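Local coordinates for outer surface protein (Borrelia burgdorferi, PDB 5IZT), which is a helical outer surface protein of the Lyme disease spirochaete, of unknown function, related to the complement-regulator-binding BbCRASP-1 family, at residues E285-I288 against S289-T293; E371-K374 against K375-D379. One frame throughout, in Å; residues are numbered along the deposited sequence.

Each contact lies within about two and a half turns of a long helix in a predominantly helical, strand-free fold of the BbCRASP-1 family. Interaction 1 comes first along the chain, on helix 280-316, and interaction 2 follows on helix 366-395; their centres lie about 14 Å apart. The two helix stretches face each other: Leu286 CD2 is 3.8 Å from Leu378 CD1, and Leu286 CD1 is 4.0 Å from Ile373 CG2. The centre of interaction 1, a buried contact, lies about 8 Å from that of the chain, and the centre of the partly buried interaction 2 about 19 Å from it. Leu286, Ile373 and Leu378 therefore join two helices distant in sequence.

Interaction 1: residues E285-I288 against S289-T293; sequences ELMI and SGLGT
Ser289 returns its hydroxyl to the helix one turn back, a serine-to-backbone bond within the regular alpha-helix 280-316: Ser289 OG donates to Leu286 O at 2.8 Å. Its chi1 of 77° sets OG between the backbone N and the carbonyl carbon, which turns the hydroxyl back toward that carbonyl. Gly290 N reaches the same oxygen at 3.2 Å, from the same face of the carbonyl plane, so Leu286 O is gripped by two donors. The i to i+4 bonds continue on both sides, from Ser289 N to Glu285 O and from Gly292 N to Ile288 O; the straightest is Leu291 N to Met287 O, with an N-H...O angle of 174°. The side chains of Met287 and Leu291 meet at a slant, Met287 CG to Leu291 CD1 at 3.9 Å. In the conformer described here, one of two, Met287 bends at chi2 and chi3 and its SD lies 3.9 Å from Leu291 CG. Further out, Phe252 of helix 243-255 packs on this pair, while Trp346 NE1 bonds to Ser289 OG and Gln382 NE2 to Glu285 OE2. A second hydroxyl-to-backbone bond reaches i-4: Thr293 OG1 donates to Ser289 O at 2.7 Å, beside Thr293 N on the same oxygen.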
loop_
_atom_site.group_PDB
_atom_site.type_symbol
_atom_site.label_atom_id
_atom_site.label_comp_id
_atom_site.label_asym_id
_atom_site.label_seq_id
_atom_site.Cartn_x
_atom_site.Cartn_y
_atom_site.Cartn_z
ATOM N N GLU A 285 4.172 -12.600 -5.854
ATOM C CA GLU A 285 3.161 -12.495 -4.799
ATOM C C GLU A 285 3.512 -11.395 -3.798
ATOM O O GLU A 285 2.621 -10.673 -3.334
ATOM C CB GLU A 285 2.981 -13.825 -4.063
ATOM C CG GLU A 285 2.445 -14.994 -4.897
ATOM C CD GLU A 285 2.067 -16.207 -4.024
ATOM O OE1 GLU A 285 2.957 -16.994 -3.640
ATOM O OE2 GLU A 285 0.867 -16.348 -3.687
ATOM N N LEU A 286 4.792 -11.269 -3.419
ATOM C CA LEU A 286 5.173 -10.230 -2.461
ATOM C C LEU A 286 4.895 -8.847 -3.024
ATOM O O LEU A 286 4.286 -8.002 -2.354
ATOM C CB LEU A 286 6.655 -10.335 -2.068
ATOM C CG LEU A 286 7.035 -11.582 -1.260
ATOM C CD1 LEU A 286 8.553 -11.708 -1.218
ATOM C CD2 LEU A 286 6.454 -11.496 0.147
ATOM N N MET A 287 5.350 -8.590 -4.254
ATOM C CA MET A 287 5.178 -7.254 -4.820
ATOM C C MET A 287 3.710 -6.965 -5.114
ATOM O O MET A 287 3.238 -5.842 -4.889
ATOM C CB MET A 287 6.020 -7.092 -6.090
ATOM C CG MET A 287 5.866 -5.698 -6.716
ATOM S SD MET A 287 6.320 -4.336 -5.600
ATOM C CE MET A 287 8.094 -4.595 -5.422
ATOM N N ILE A 288 2.970 -7.960 -5.613
ATOM C CA ILE A 288 1.545 -7.747 -5.864
ATOM C C ILE A 288 0.825 -7.403 -4.561
ATOM O O ILE A 288 -0.082 -6.560 -4.543
ATOM C CB ILE A 288 0.926 -8.985 -6.549
ATOM C CG1 ILE A 288 1.337 -9.054 -8.019
ATOM C CG2 ILE A 288 -0.616 -8.982 -6.410
ATOM C CD1 ILE A 288 0.960 -10.368 -8.707
ATOM N N SER A 289 1.205 -8.049 -3.453
ATOM C CA SER A 289 0.534 -7.759 -2.188
ATOM C C SER A 289 0.799 -6.329 -1.751
ATOM O O SER A 289 -0.077 -5.690 -1.160
ATOM C CB SER A 289 0.957 -8.735 -1.083
ATOM O OG SER A 289 2.245 -8.425 -0.545
ATOM N N GLY A 290 1.984 -5.805 -2.028
ATOM C CA GLY A 290 2.280 -4.438 -1.637
ATOM C C GLY A 290 1.613 -3.428 -2.550
ATOM O O GLY A 290 0.951 -2.492 -2.088
ATOM N N LEU A 291 1.769 -3.615 -3.859
ATOM C CA LEU A 291 1.103 -2.726 -4.810
ATOM C C LEU A 291 -0.403 -2.691 -4.576
ATOM O O LEU A 291 -1.028 -1.622 -4.596
ATOM C CB LEU A 291 1.394 -3.191 -6.232
ATOM C CG LEU A 291 2.807 -2.947 -6.744
ATOM C CD1 LEU A 291 2.937 -3.571 -8.123
ATOM C CD2 LEU A 291 3.083 -1.439 -6.812
ATOM N N GLY A 292 -1.017 -3.858 -4.407
ATOM C CA GLY A 292 -2.458 -3.883 -4.191
ATOM C C GLY A 292 -2.868 -3.191 -2.903
ATOM O O GLY A 292 -3.929 -2.565 -2.836
ATOM N N THR A 293 -2.041 -3.301 -1.862
ATOM C CA THR A 293 -2.325 -2.605 -0.616
ATOM C C THR A 293 -2.370 -1.097 -0.835
ATOM O O THR A 293 -3.297 -0.416 -0.376
ATOM C CB THR A 293 -1.266 -2.947 0.427
ATOM O OG1 THR A 293 -1.368 -4.320 0.772
ATOM C CG2 THR A 293 -1.438 -2.102 1.702
#

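Interaction 2: residues E371-K374 against K375-D379; sequences EYIK and KRYLD
Glu371 and Lys375 form an i to i+4 salt bridge on helix 366-395, whose next turn widens into a pi-type turn at 375-378. Among the charged groups, Lys375 NZ lies 2.8 Å from Glu371 OE2, meeting it from above the carboxylate plane, 52° out. The lysine is extended beyond CG, whereas the glutamate bends at chi2 (90°), bringing its carboxylate to the lysine's end; Lys374 adds a long bridge to OE1. In the backbone, the widening is recorded by Ile373 O, which accepts from Tyr377 N at 2.9 Å and from Leu378 N, an i+5 donor, at 3.2 Å, from opposite faces of its plane. Among the flat groups, Tyr372 and Arg376 run side by side with their planes 71° apart, and Arg376 NH1 donates to Tyr372 OH at 2.6 Å within the guanidinium plane. Arg376 CG sits 3.7 Å above the centre of the Tyr377 ring, whose CE2 is 3.8 Å from Tyr372 CE2. Tyr377 also touches Gln349 and Asn356 of helix 322-359. Through water, Lys374 O and Asp379 are joined: one molecule donates to that carbonyl and to Asp379 OD2, and accepts from Asp379 N at 2.9 Å.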
loop_
_atom_site.group_PDB
_atom_site.type_symbol
_atom_site.label_atom_id
_atom_site.label_comp_id
_atom_site.label_asym_id
_atom_site.label_seq_id
_atom_site.Cartn_x
_atom_site.Cartn_y
_atom_site.Cartn_z
ATOM N N GLU A 371 12.151 -19.785 1.359
ATOM C CA GLU A 371 11.344 -20.603 2.260
ATOM C C GLU A 371 11.023 -19.853 3.544
ATOM O O GLU A 371 9.885 -19.884 4.029
ATOM C CB GLU A 371 12.089 -21.906 2.571
ATOM C CG GLU A 371 11.383 -22.841 3.548
ATOM C CD GLU A 371 10.460 -23.834 2.865
ATOM O OE1 GLU A 371 10.003 -23.555 1.737
ATOM O OE2 GLU A 371 10.193 -24.899 3.461
ATOM N N TYR A 372 12.026 -19.198 4.125
ATOM C CA TYR A 372 11.829 -18.451 5.367
ATOM C C TYR A 372 10.775 -17.363 5.197
ATOM O O TYR A 372 9.860 -17.224 6.024
ATOM C CB TYR A 372 13.156 -17.829 5.804
ATOM C CG TYR A 372 13.078 -17.070 7.109
ATOM C CD1 TYR A 372 13.199 -17.747 8.321
ATOM C CD2 TYR A 372 12.845 -15.703 7.141
ATOM C CE1 TYR A 372 13.124 -17.075 9.529
ATOM C CE2 TYR A 372 12.753 -15.022 8.348
ATOM C CZ TYR A 372 12.899 -15.724 9.534
ATOM O OH TYR A 372 12.820 -15.082 10.739
ATOM N N ILE A 373 10.883 -16.586 4.116
ATOM C CA ILE A 373 9.945 -15.494 3.861
ATOM C C ILE A 373 8.550 -16.034 3.600
ATOM O O ILE A 373 7.549 -15.499 4.094
ATOM C CB ILE A 373 10.464 -14.649 2.677
ATOM C CG1 ILE A 373 11.700 -13.860 3.110
ATOM C CG2 ILE A 373 9.352 -13.742 2.124
ATOM C CD1 ILE A 373 12.478 -13.231 1.954
ATOM N N LYS A 374 8.459 -17.109 2.820
ATOM C CA LYS A 374 7.159 -17.682 2.516
ATOM C C LYS A 374 6.419 -18.090 3.787
ATOM O O LYS A 374 5.217 -17.840 3.915
ATOM C CB LYS A 374 7.353 -18.868 1.565
ATOM C CG LYS A 374 6.097 -19.450 0.970
ATOM C CD LYS A 374 6.427 -20.247 -0.287
ATOM C CE LYS A 374 7.711 -21.053 -0.094
ATOM N NZ LYS A 374 8.089 -21.874 -1.289
ATOM N N LYS A 375 7.123 -18.681 4.759
ATOM C CA LYS A 375 6.450 -19.152 5.967
ATOM C C LYS A 375 6.275 -18.068 7.036
ATOM O O LYS A 375 5.397 -18.207 7.895
ATOM C CB LYS A 375 7.194 -20.370 6.543
ATOM C CG LYS A 375 7.058 -21.614 5.621
ATOM C CD LYS A 375 7.847 -22.807 6.085
ATOM C CE LYS A 375 7.449 -24.085 5.311
ATOM N NZ LYS A 375 8.367 -25.214 5.606
ATOM N N ARG A 376 7.076 -17.001 7.022
ATOM C CA ARG A 376 6.973 -16.005 8.090
ATOM C C ARG A 376 6.167 -14.779 7.690
ATOM O O ARG A 376 5.381 -14.279 8.504
ATOM C CB ARG A 376 8.355 -15.544 8.576
ATOM C CG ARG A 376 8.235 -14.618 9.794
ATOM C CD ARG A 376 9.516 -14.416 10.572
ATOM N NE ARG A 376 9.290 -13.502 11.698
ATOM C CZ ARG A 376 10.244 -13.084 12.526
ATOM N NH1 ARG A 376 11.495 -13.500 12.364
ATOM N NH2 ARG A 376 9.955 -12.249 13.515
ATOM N N TYR A 377 6.323 -14.291 6.462
ATOM C CA TYR A 377 5.769 -12.993 6.101
ATOM C C TYR A 377 4.689 -13.027 5.023
ATOM O O TYR A 377 3.836 -12.136 5.013
ATOM C CB TYR A 377 6.883 -12.037 5.637
ATOM C CG TYR A 377 7.977 -11.858 6.661
ATOM C CD1 TYR A 377 7.801 -11.040 7.771
ATOM C CD2 TYR A 377 9.220 -12.481 6.487
ATOM C CE1 TYR A 377 8.834 -10.874 8.723
ATOM C CE2 TYR A 377 10.239 -12.321 7.416
ATOM C CZ TYR A 377 10.044 -11.516 8.519
ATOM O OH TYR A 377 11.067 -11.373 9.425
ATOM N N LEU A 378 4.702 -13.995 4.099
ATOM C CA LEU A 378 3.863 -13.856 2.903
ATOM C C LEU A 378 2.378 -13.804 3.254
ATOM O O LEU A 378 1.636 -12.955 2.747
ATOM C CB LEU A 378 4.148 -15.001 1.924
ATOM C CG LEU A 378 3.296 -15.028 0.651
ATOM C CD1 LEU A 378 3.442 -13.732 -0.182
ATOM C CD2 LEU A 378 3.636 -16.266 -0.181
ATOM N N ASP A 379 1.915 -14.724 4.103
ATOM C CA ASP A 379 0.493 -14.757 4.436
ATOM C C ASP A 379 0.061 -13.490 5.159
ATOM O O ASP A 379 -1.038 -12.971 4.913
ATOM C CB ASP A 379 0.183 -15.997 5.276
ATOM C CG ASP A 379 0.231 -17.276 4.462
ATOM O OD1 ASP A 379 -0.466 -17.356 3.420
ATOM O OD2 ASP A 379 1.022 -18.174 4.827
HETATM O O HOH W 1 3.305 -16.872 5.569
#